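Local coordinates for protein chitin binding domain (Burkholderia pseudomallei, PDB 3UAM) that probably binds chitin or a related polysaccharide, as a member of the AA10 family of copper-dependent lytic polysaccharide monooxygenases, at residues G51-A56 with V70-P75; P64-D69 with T160-W165; L114-S119 with H192-V197; T126-Y131 with L154-N159. All coordinates share one frame; numbering follows the deposited sequence.

Contact 1. Residues G51-A56 with V70-P75; sequences GKFFPA and VANGMP
The Phe-53 ring has two side chains on the same side of its plane, and they touch each other: CG of Lys-52 sits over one face, 3.5 Å above the plane and offset toward the rim, while Asn-72 comes in obliquely at the CD2 corner, its CB 3.5 Å from Phe-53 CD2 and its amide plane turned 27° from the ring. Phe-54 carries CB of Pro-55 over the centre of one face. The amide of Asn-72 grips the Lys-52 carbonyl, ND2 to O 2.9 Å, with that oxygen close to the amide plane; ND2 also serves Gln-58 O, and OD1 takes the N-H of Leu-61. Beyond CG the Lys-52 chain runs extended and delivers NZ to Val-70 O at 2.8 Å, in the carbonyl plane, with Val-200 O and Thr-203 O as its other acceptors. At the Gly-51 end, Gly-51 N makes only a weak bond to Met-74 O, and Pro-75 lays CG against Ala-56 O at 3.3 Å. Both segments belong to the long loop between strand 49-51 and helix 98-101. Here a lysine ammonium and one asparagine amide spend their hydrogens on main-chain carbonyls and tie the loop to itself and to the end of strand 190-200.

Contact 2. Residues P64-D69 with T160-W165; sequences PDAPDD and TYQPYW
A type I beta turn from Ala-66 to Asp-69, closed by its own Asp-69 N to Ala-66 O bond, packs here against the irregular loop that joins strand 155-158 to helix 169-173. Gln-162 meets the start of the turn. Its chain is extended beyond CG and lays the amide against Ala-66, CD 3.5 Å from Ala-66 CB, while NE2 gives a weak bond to Asp-65 O, 3.2 Å long and bent to 135°. OE1 is bridged to Asp-68 N by a water that donates to the former and accepts from the latter. At the other end the aromatic pair Tyr-164 and Trp-165 receives Asp-68. CE3 of Trp-165 lies over the centre of one Tyr-164 face, and CB of Pro-163, which follows a cis peptide bond, lies over the centre of a Trp-165 face. The Asp-68 side chain crosses the indole at about a right angle, its CG 3.5 Å from Trp-165 CH2. Asp-68 O comes to the edge of the Tyr-164 ring, 3.2 Å from CE2, and is linked through a second water to Tyr-164 OH. Asp-69 turns OD2 to a salt bridge with Arg-127; its other oxygen, OD1, accepts at 2.6 Å from a third water, which in turn takes the N-H of Tyr-164.

Contact 3. Residues L114-S119 with H192-V197; sequences LQISWS and HVLLAV
Strands 114-119 and 192-197 face each other from different sheets, their axes 10.2 Å apart at closest approach and their N-to-C directions 41° from parallel, too far for the backbones to pair, so the gap is bridged by side chains. Alternate residues on each strand point inward: Leu-114, Ile-116 and Trp-118 from one, Leu-194 and Ala-196 from the other. Leu-194 is the meeting point at one end. Its first torsion carries CG away from the backbone N, and chi2 of 67° turns the methyl CD2 across, tip to tip with two partners, CD2 of Leu-114 at 4.0 Å and CD1 of Ile-116 at 4.1 Å. Toward the other end the indole of Trp-118 reaches across nearly alone and is met by a methyl: its CZ2 approaches Ala-196 CB obliquely at 3.7 Å. The same CZ2 lies 4.0 Å from Val-197 N, which sits at the edge of the ring, near its plane. The one polar atom of the indole does not go without a partner in this apolar layer, since NE1 is hydrogen-bonded to the hydroxyl of Tyr-131, whose ring also packs on Ile-116 and Ala-196. Trp-129 meets the Trp-118 ring with the planes at about 55°, and Val-24 and Phe-183, from the strands flanking 114-119, press on Ile-116. Every residue touching across the contact is buried. Two sheets packed face to face over an apolar interior fit the immunoglobulin-like beta sandwich that forms the core of lytic polysaccharide monooxygenases.

Contact 4. Residues T126-Y131 with L154-N159; sequences TRRWTY and LKVYLN
Trp-129 and Tyr-157 form a hydrogen-bonded antiparallel pair: Tyr-157 N reaches Trp-129 O at 2.8 Å, almost straight at 176°, and Trp-129 N returns a bond to Tyr-157 O. Next along, Tyr-131 N bonds to Lys-155 O. Tyr-131 O then meets two donors, Leu-154 N and Lys-155 N, both weakly, which is a classic beta bulge. At the opposite end Asn-159 carries the pairing one step on with its main-chain N to Arg-127 O and adds a side-chain bond: ND2 gives 2.8 Å to Thr-126 O, coming from above that carbonyl's plane. The first torsion, near -176°, points Arg-127 away from its own backbone N, and bends at chi2 and chi3 bring it back so that NH1 donates 2.9 Å to Asn-159 O, which lies in the guanidinium plane. Arg-128, which runs beside Leu-158, is paired with Asp-63, Asp-65 and Asp-199. On the Trp-129 and Tyr-131 face, Tyr-131 CE2 stands 3.7 Å from Tyr-157 CE1, and the Tyr-131 hydroxyl bonds with His-181 ND1. Trp-129 NE1 is met by Tyr-120 OH. Both guanidinium groups are matched by carboxylates, that of Arg-127 by Asp-69, which probably keeps these buried arginines charged, while the ND2 of Asn-159 satisfies the Thr-126 carbonyl where strand pairing gives way to loop.

Contact 3 is the fully buried one, apolar and made between the two sheets; contact 4 is a backbone ladder within one of them, and the two share a sheet because strands 190-200 and 126-133 are neighbours, with Val-197 N probably bonded to Thr-130 O. Contacts 1 and 2 lie farther out, in loops, and rely on side-chain-to-carbonyl bonds in one case and water bridges in the other. Contact 2 is joined to contact 4 by two salt bridges, from the aspartates of 64-69 to the arginines of 126-131. Contact 1 touches its neighbours more softly: Phe-54 packs on Leu-195, Phe-53 on Arg-128, and Val-70 on Tyr-164.

Contact 1. Residues G51-A56 with V70-P75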
# COMPACT_ATOMS: atom_id res chain seq x y z
N GLY A 51 1.30 -8.81 -6.66
CA GLY A 51 0.49 -9.82 -6.00
C GLY A 51 0.03 -9.34 -4.65
O GLY A 51 0.80 -8.74 -3.90
N LYS A 52 -1.24 -9.62 -4.33
CA LYS A 52 -1.81 -9.28 -3.02
C LYS A 52 -1.42 -10.28 -1.91
O LYS A 52 -0.81 -11.31 -2.17
CB LYS A 52 -3.36 -9.15 -3.12
CG LYS A 52 -4.07 -10.43 -3.52
CD LYS A 52 -5.55 -10.18 -3.81
CE LYS A 52 -6.22 -11.38 -4.43
NZ LYS A 52 -7.68 -11.17 -4.64
N PHE A 53 -1.79 -9.95 -0.68
CA PHE A 53 -1.58 -10.78 0.52
C PHE A 53 -0.16 -10.71 1.09
O PHE A 53 0.29 -11.63 1.79
CB PHE A 53 -2.01 -12.25 0.33
CG PHE A 53 -3.40 -12.45 -0.19
CD1 PHE A 53 -4.37 -11.48 -0.09
CD2 PHE A 53 -3.75 -13.66 -0.76
CE1 PHE A 53 -5.66 -11.71 -0.56
CE2 PHE A 53 -5.03 -13.90 -1.22
CZ PHE A 53 -5.99 -12.91 -1.13
N PHE A 54 0.54 -9.60 0.82
CA PHE A 54 1.65 -9.21 1.69
C PHE A 54 1.23 -9.40 3.16
O PHE A 54 0.13 -9.01 3.53
CB PHE A 54 2.01 -7.75 1.41
CG PHE A 54 3.11 -7.22 2.28
CD1 PHE A 54 2.83 -6.64 3.50
CD2 PHE A 54 4.41 -7.30 1.85
CE1 PHE A 54 3.86 -6.17 4.28
CE2 PHE A 54 5.44 -6.83 2.63
CZ PHE A 54 5.16 -6.25 3.84
N PRO A 55 2.10 -9.98 4.01
CA PRO A 55 3.51 -10.31 3.78
C PRO A 55 3.78 -11.73 3.29
O PRO A 55 4.90 -12.21 3.43
CB PRO A 55 4.11 -10.11 5.18
CG PRO A 55 3.04 -10.59 6.10
CD PRO A 55 1.75 -10.12 5.44
N ALA A 56 2.79 -12.39 2.68
CA ALA A 56 3.04 -13.73 2.14
C ALA A 56 4.12 -13.62 1.06
O ALA A 56 4.36 -12.53 0.50
CB ALA A 56 1.74 -14.34 1.59
N VAL A 70 -10.37 -14.09 -6.24
CA VAL A 70 -9.32 -14.61 -7.10
C VAL A 70 -8.07 -14.75 -6.26
O VAL A 70 -7.74 -13.85 -5.46
CB VAL A 70 -9.07 -13.70 -8.31
CG1 VAL A 70 -7.77 -14.08 -9.03
CG2 VAL A 70 -10.28 -13.70 -9.24
N ALA A 71 -7.39 -15.88 -6.41
CA ALA A 71 -6.16 -16.18 -5.66
C ALA A 71 -5.02 -15.19 -5.99
O ALA A 71 -4.98 -14.62 -7.09
CB ALA A 71 -5.70 -17.60 -5.93
N ASN A 72 -4.12 -14.98 -5.03
CA ASN A 72 -3.07 -13.97 -5.24
C ASN A 72 -2.04 -14.40 -6.26
O ASN A 72 -1.78 -15.58 -6.46
CB ASN A 72 -2.39 -13.54 -3.94
CG ASN A 72 -1.50 -14.61 -3.34
OD1 ASN A 72 -1.72 -15.81 -3.51
ND2 ASN A 72 -0.49 -14.16 -2.58
N GLY A 73 -1.48 -13.41 -6.93
CA GLY A 73 -0.22 -13.61 -7.66
C GLY A 73 0.93 -13.49 -6.69
O GLY A 73 0.73 -13.35 -5.48
N MET A 74 2.15 -13.53 -7.20
CA MET A 74 3.34 -13.46 -6.33
C MET A 74 3.47 -12.08 -5.70
O MET A 74 3.53 -11.08 -6.41
CB MET A 74 4.61 -13.78 -7.10
CG MET A 74 5.88 -13.86 -6.24
SD MET A 74 5.86 -15.15 -4.96
CE MET A 74 6.25 -16.60 -5.93
N PRO A 75 3.44 -12.00 -4.36
CA PRO A 75 3.60 -10.66 -3.78
C PRO A 75 5.01 -10.08 -4.03
O PRO A 75 5.92 -10.81 -4.39
CB PRO A 75 3.33 -10.89 -2.28
CG PRO A 75 2.55 -12.15 -2.22
CD PRO A 75 3.13 -13.00 -3.32

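Contact 2. Residues P64-D69 with T160-W165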
# COMPACT_ATOMS: atom_id res chain seq x y z
N PRO A 64 -8.24 -15.10 2.94
CA PRO A 64 -8.65 -15.63 4.24
C PRO A 64 -10.11 -15.29 4.64
O PRO A 64 -10.71 -16.01 5.44
CB PRO A 64 -7.68 -14.94 5.22
CG PRO A 64 -7.37 -13.66 4.56
CD PRO A 64 -7.26 -14.00 3.09
N ASP A 65 -10.67 -14.21 4.11
CA ASP A 65 -12.02 -13.80 4.47
C ASP A 65 -13.05 -14.15 3.40
O ASP A 65 -14.20 -14.42 3.74
CB ASP A 65 -12.06 -12.31 4.73
CG ASP A 65 -11.18 -11.90 5.88
OD1 ASP A 65 -11.49 -12.35 7.01
OD2 ASP A 65 -10.21 -11.14 5.64
N ALA A 66 -12.63 -14.15 2.13
CA ALA A 66 -13.55 -14.31 1.01
C ALA A 66 -13.14 -15.47 0.09
O ALA A 66 -12.31 -15.29 -0.80
CB ALA A 66 -13.62 -12.99 0.23
N PRO A 67 -13.70 -16.67 0.32
CA PRO A 67 -13.18 -17.82 -0.39
C PRO A 67 -13.33 -17.78 -1.92
O PRO A 67 -12.54 -18.41 -2.60
CB PRO A 67 -13.95 -19.02 0.21
CG PRO A 67 -15.05 -18.44 1.04
CD PRO A 67 -14.63 -17.06 1.40
N ASP A 68 -14.29 -17.03 -2.47
CA ASP A 68 -14.44 -17.01 -3.92
C ASP A 68 -13.54 -15.96 -4.62
O ASP A 68 -13.48 -15.92 -5.86
CB ASP A 68 -15.91 -16.83 -4.31
CG ASP A 68 -16.75 -18.10 -4.10
OD1 ASP A 68 -16.25 -19.21 -4.36
OD2 ASP A 68 -17.90 -17.99 -3.66
N ASP A 69 -12.84 -15.13 -3.84
CA ASP A 69 -11.97 -14.12 -4.42
C ASP A 69 -10.85 -14.79 -5.22
O ASP A 69 -10.47 -15.92 -4.94
CB ASP A 69 -11.38 -13.18 -3.36
CG ASP A 69 -12.29 -12.02 -3.03
OD1 ASP A 69 -13.50 -12.05 -3.39
OD2 ASP A 69 -11.80 -11.07 -2.34
N THR A 160 -17.12 -6.81 3.19
CA THR A 160 -17.65 -8.14 3.48
C THR A 160 -18.50 -8.73 2.37
O THR A 160 -18.84 -9.91 2.42
CB THR A 160 -18.51 -8.12 4.75
OG1 THR A 160 -19.63 -7.24 4.55
CG2 THR A 160 -17.66 -7.64 5.99
N TYR A 161 -18.83 -7.96 1.34
CA TYR A 161 -19.80 -8.46 0.35
C TYR A 161 -19.19 -9.61 -0.49
O TYR A 161 -18.10 -9.46 -1.06
CB TYR A 161 -20.30 -7.36 -0.57
CG TYR A 161 -21.36 -7.87 -1.51
CD1 TYR A 161 -22.68 -8.01 -1.09
CD2 TYR A 161 -21.03 -8.28 -2.80
CE1 TYR A 161 -23.64 -8.52 -1.94
CE2 TYR A 161 -21.98 -8.79 -3.65
CZ TYR A 161 -23.28 -8.92 -3.23
OH TYR A 161 -24.20 -9.42 -4.10
N GLN A 162 -19.90 -10.73 -0.54
CA GLN A 162 -19.43 -11.93 -1.27
C GLN A 162 -20.60 -12.68 -1.88
O GLN A 162 -21.68 -12.65 -1.32
CB GLN A 162 -18.69 -12.88 -0.32
CG GLN A 162 -17.46 -12.33 0.37
CD GLN A 162 -16.92 -13.27 1.45
OE1 GLN A 162 -16.70 -14.44 1.21
NE2 GLN A 162 -16.67 -12.72 2.64
N PRO A 163 -20.39 -13.38 -3.02
CA PRO A 163 -19.16 -13.41 -3.80
C PRO A 163 -18.96 -12.10 -4.56
O PRO A 163 -19.89 -11.30 -4.69
CB PRO A 163 -19.40 -14.55 -4.78
CG PRO A 163 -20.88 -14.64 -4.92
CD PRO A 163 -21.41 -14.30 -3.57
N TYR A 164 -17.76 -11.90 -5.10
CA TYR A 164 -17.47 -10.64 -5.80
C TYR A 164 -18.28 -10.48 -7.07
O TYR A 164 -18.33 -9.40 -7.64
CB TYR A 164 -15.97 -10.50 -6.12
CG TYR A 164 -15.43 -11.47 -7.17
CD1 TYR A 164 -15.67 -11.29 -8.53
CD2 TYR A 164 -14.65 -12.55 -6.78
CE1 TYR A 164 -15.15 -12.19 -9.48
CE2 TYR A 164 -14.14 -13.43 -7.70
CZ TYR A 164 -14.38 -13.26 -9.04
OH TYR A 164 -13.81 -14.16 -9.90
N TRP A 165 -18.90 -11.57 -7.55
CA TRP A 165 -19.81 -11.49 -8.71
C TRP A 165 -21.27 -11.44 -8.38
O TRP A 165 -22.13 -11.57 -9.26
CB TRP A 165 -19.58 -12.65 -9.65
CG TRP A 165 -19.89 -14.00 -9.06
CD1 TRP A 165 -21.14 -14.63 -8.94
CD2 TRP A 165 -18.93 -14.95 -8.53
NE1 TRP A 165 -21.00 -15.86 -8.37
CE2 TRP A 165 -19.71 -16.11 -8.09
CE3 TRP A 165 -17.57 -14.95 -8.35
CZ2 TRP A 165 -19.12 -17.21 -7.50
CZ3 TRP A 165 -16.97 -16.08 -7.78
CH2 TRP A 165 -17.74 -17.19 -7.37
O HOH W 1 -16.27 -15.26 -1.34
O HOH W 2 -12.76 -16.42 -8.66
O HOH W 3 -15.85 -13.24 -3.33

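Contact 3. Residues L114-S119 with H192-V197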
# COMPACT_ATOMS: atom_id res chain seq x y z
N LEU A 114 -4.51 10.41 11.87
CA LEU A 114 -3.99 10.56 10.53
C LEU A 114 -5.08 10.16 9.58
O LEU A 114 -5.66 9.08 9.70
CB LEU A 114 -2.76 9.68 10.33
CG LEU A 114 -1.97 9.90 9.04
CD1 LEU A 114 -1.33 11.28 9.06
CD2 LEU A 114 -0.92 8.82 8.89
N GLN A 115 -5.40 11.05 8.65
CA GLN A 115 -6.39 10.77 7.63
C GLN A 115 -5.65 10.36 6.35
O GLN A 115 -4.76 11.07 5.87
CB GLN A 115 -7.24 12.02 7.40
CG GLN A 115 -8.55 11.76 6.69
CD GLN A 115 -9.58 12.84 7.01
OE1 GLN A 115 -9.52 13.90 6.43
NE2 GLN A 115 -10.52 12.55 7.94
N ILE A 116 -5.99 9.20 5.82
CA ILE A 116 -5.43 8.72 4.56
C ILE A 116 -6.48 8.88 3.46
O ILE A 116 -7.65 8.49 3.66
CB ILE A 116 -5.11 7.22 4.62
CG1 ILE A 116 -4.26 6.87 5.85
CG2 ILE A 116 -4.43 6.76 3.31
CD1 ILE A 116 -2.91 7.54 5.90
N SER A 117 -6.08 9.45 2.32
CA SER A 117 -6.95 9.52 1.17
C SER A 117 -6.36 8.77 -0.02
O SER A 117 -5.26 9.07 -0.47
CB SER A 117 -7.21 10.97 0.75
OG SER A 117 -7.97 11.69 1.71
N TRP A 118 -7.12 7.82 -0.53
CA TRP A 118 -6.88 7.18 -1.84
C TRP A 118 -7.66 7.83 -2.94
O TRP A 118 -8.82 8.20 -2.74
CB TRP A 118 -7.32 5.74 -1.82
CG TRP A 118 -6.47 4.83 -0.98
CD1 TRP A 118 -6.54 4.62 0.39
CD2 TRP A 118 -5.42 3.94 -1.45
NE1 TRP A 118 -5.62 3.70 0.78
CE2 TRP A 118 -4.91 3.26 -0.28
CE3 TRP A 118 -4.86 3.66 -2.70
CZ2 TRP A 118 -3.88 2.34 -0.37
CZ3 TRP A 118 -3.84 2.73 -2.77
CH2 TRP A 118 -3.36 2.09 -1.63
N SER A 119 -7.04 7.99 -4.11
CA SER A 119 -7.75 8.37 -5.33
C SER A 119 -7.48 7.31 -6.39
O SER A 119 -6.54 6.52 -6.26
CB SER A 119 -7.34 9.73 -5.83
OG SER A 119 -8.27 10.22 -6.78
N HIS A 192 10.00 6.06 10.05
CA HIS A 192 9.17 4.88 9.93
C HIS A 192 8.41 4.89 8.64
O HIS A 192 8.21 5.95 8.00
CB HIS A 192 8.24 4.78 11.12
CG HIS A 192 8.96 4.41 12.37
ND1 HIS A 192 9.28 3.13 12.65
CD2 HIS A 192 9.53 5.20 13.36
CE1 HIS A 192 10.01 3.10 13.79
NE2 HIS A 192 10.15 4.37 14.23
N VAL A 193 8.06 3.69 8.19
CA VAL A 193 7.28 3.55 6.97
C VAL A 193 5.89 3.02 7.26
O VAL A 193 5.74 2.06 7.99
CB VAL A 193 8.03 2.68 5.94
CG1 VAL A 193 7.12 2.31 4.78
CG2 VAL A 193 9.29 3.43 5.50
N LEU A 194 4.88 3.69 6.71
CA LEU A 194 3.51 3.23 6.70
C LEU A 194 3.22 2.71 5.31
O LEU A 194 3.25 3.49 4.33
CB LEU A 194 2.56 4.38 7.04
CG LEU A 194 1.05 4.06 7.14
CD1 LEU A 194 0.75 3.16 8.30
CD2 LEU A 194 0.25 5.36 7.26
N LEU A 195 3.01 1.41 5.19
CA LEU A 195 2.71 0.80 3.92
C LEU A 195 1.20 0.66 3.80
O LEU A 195 0.56 -0.06 4.58
CB LEU A 195 3.38 -0.57 3.81
CG LEU A 195 2.99 -1.42 2.60
CD1 LEU A 195 3.43 -0.69 1.33
CD2 LEU A 195 3.60 -2.81 2.72
N ALA A 196 0.64 1.35 2.82
CA ALA A 196 -0.80 1.29 2.57
C ALA A 196 -1.02 0.39 1.36
O ALA A 196 -0.37 0.61 0.31
CB ALA A 196 -1.34 2.70 2.31
N VAL A 197 -1.91 -0.61 1.50
CA VAL A 197 -2.12 -1.63 0.47
C VAL A 197 -3.61 -1.80 0.16
O VAL A 197 -4.42 -2.03 1.06
CB VAL A 197 -1.55 -3.00 0.89
CG1 VAL A 197 -1.63 -4.01 -0.26
CG2 VAL A 197 -0.11 -2.85 1.39

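Contact 4. Residues T126-Y131 with L154-N159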
# COMPACT_ATOMS: atom_id res chain seq x y z
N THR A 126 -13.07 -4.08 -4.53
CA THR A 126 -12.08 -4.08 -3.44
C THR A 126 -12.43 -5.04 -2.31
O THR A 126 -13.53 -4.98 -1.78
CB THR A 126 -11.99 -2.69 -2.84
OG1 THR A 126 -11.62 -1.75 -3.86
CG2 THR A 126 -10.97 -2.65 -1.68
N ARG A 127 -11.50 -5.90 -1.91
CA ARG A 127 -11.71 -6.73 -0.73
C ARG A 127 -11.35 -6.00 0.55
O ARG A 127 -12.09 -6.05 1.51
CB ARG A 127 -10.94 -8.06 -0.81
CG ARG A 127 -11.22 -9.00 0.35
CD ARG A 127 -12.71 -9.21 0.60
NE ARG A 127 -13.39 -9.71 -0.59
CZ ARG A 127 -14.71 -9.66 -0.79
NH1 ARG A 127 -15.51 -9.09 0.09
NH2 ARG A 127 -15.23 -10.13 -1.93
N ARG A 128 -10.21 -5.31 0.55
CA ARG A 128 -9.75 -4.61 1.74
C ARG A 128 -8.68 -3.54 1.43
O ARG A 128 -8.12 -3.50 0.33
CB ARG A 128 -9.21 -5.60 2.77
CG ARG A 128 -7.91 -6.28 2.36
CD ARG A 128 -7.31 -7.24 3.39
NE ARG A 128 -8.19 -8.37 3.71
CZ ARG A 128 -8.45 -9.37 2.88
NH1 ARG A 128 -7.94 -9.39 1.65
NH2 ARG A 128 -9.26 -10.35 3.26
N TRP A 129 -8.46 -2.68 2.42
CA TRP A 129 -7.30 -1.83 2.50
C TRP A 129 -6.65 -2.17 3.81
O TRP A 129 -7.34 -2.36 4.82
CB TRP A 129 -7.69 -0.37 2.57
CG TRP A 129 -8.37 0.19 1.37
CD1 TRP A 129 -7.81 0.95 0.35
CD2 TRP A 129 -9.78 0.08 1.04
NE1 TRP A 129 -8.78 1.33 -0.56
CE2 TRP A 129 -9.97 0.84 -0.21
CE3 TRP A 129 -10.88 -0.51 1.65
CZ2 TRP A 129 -11.22 0.95 -0.81
CZ3 TRP A 129 -12.13 -0.39 1.03
CH2 TRP A 129 -12.28 0.33 -0.18
N THR A 130 -5.33 -2.25 3.81
CA THR A 130 -4.56 -2.63 4.98
C THR A 130 -3.43 -1.62 5.15
O THR A 130 -2.89 -1.12 4.15
CB THR A 130 -3.94 -4.02 4.81
OG1 THR A 130 -4.97 -5.02 4.70
CG2 THR A 130 -3.13 -4.35 6.04
N TYR A 131 -3.12 -1.29 6.41
CA TYR A 131 -2.05 -0.37 6.74
C TYR A 131 -1.07 -1.07 7.67
O TYR A 131 -1.43 -1.52 8.72
CB TYR A 131 -2.61 0.90 7.35
CG TYR A 131 -3.56 1.60 6.41
CD1 TYR A 131 -3.08 2.52 5.48
CD2 TYR A 131 -4.92 1.33 6.43
CE1 TYR A 131 -3.93 3.16 4.61
CE2 TYR A 131 -5.78 1.98 5.55
CZ TYR A 131 -5.27 2.89 4.63
OH TYR A 131 -6.07 3.55 3.72
N LEU A 154 -1.49 -2.24 11.36
CA LEU A 154 -1.93 -1.12 12.17
C LEU A 154 -3.45 -0.97 12.05
O LEU A 154 -4.14 -0.76 13.03
CB LEU A 154 -1.21 0.17 11.74
CG LEU A 154 -1.66 1.46 12.44
CD1 LEU A 154 -1.47 1.33 13.96
CD2 LEU A 154 -0.88 2.62 11.84
N LYS A 155 -3.97 -1.12 10.83
CA LYS A 155 -5.40 -1.00 10.60
C LYS A 155 -5.83 -1.76 9.33
O LYS A 155 -5.09 -1.82 8.35
CB LYS A 155 -5.79 0.47 10.49
CG LYS A 155 -7.29 0.71 10.36
CD LYS A 155 -7.92 0.92 11.71
CE LYS A 155 -9.40 1.18 11.56
NZ LYS A 155 -9.91 1.23 12.95
N VAL A 156 -7.01 -2.36 9.39
CA VAL A 156 -7.56 -3.07 8.25
C VAL A 156 -8.98 -2.54 8.04
O VAL A 156 -9.72 -2.37 9.02
CB VAL A 156 -7.62 -4.60 8.49
CG1 VAL A 156 -8.19 -5.31 7.28
CG2 VAL A 156 -6.24 -5.17 8.85
N TYR A 157 -9.36 -2.29 6.79
CA TYR A 157 -10.76 -2.04 6.43
C TYR A 157 -11.20 -3.12 5.46
O TYR A 157 -10.75 -3.17 4.31
CB TYR A 157 -10.90 -0.66 5.77
CG TYR A 157 -10.55 0.49 6.68
CD1 TYR A 157 -9.24 0.93 6.78
CD2 TYR A 157 -11.54 1.16 7.42
CE1 TYR A 157 -8.90 1.99 7.60
CE2 TYR A 157 -11.21 2.21 8.27
CZ TYR A 157 -9.88 2.63 8.34
OH TYR A 157 -9.52 3.67 9.13
N LEU A 158 -12.07 -4.01 5.93
CA LEU A 158 -12.50 -5.17 5.16
C LEU A 158 -13.89 -4.99 4.59
O LEU A 158 -14.83 -4.74 5.35
CB LEU A 158 -12.50 -6.39 6.06
CG LEU A 158 -13.02 -7.72 5.48
CD1 LEU A 158 -12.17 -8.20 4.30
CD2 LEU A 158 -13.11 -8.78 6.58
N ASN A 159 -14.04 -5.14 3.27
CA ASN A 159 -15.36 -5.21 2.64
C ASN A 159 -15.87 -6.64 2.79
O ASN A 159 -15.13 -7.57 2.56
CB ASN A 159 -15.31 -4.83 1.14
CG ASN A 159 -15.19 -3.33 0.93
OD1 ASN A 159 -15.57 -2.55 1.80
ND2 ASN A 159 -14.67 -2.93 -0.24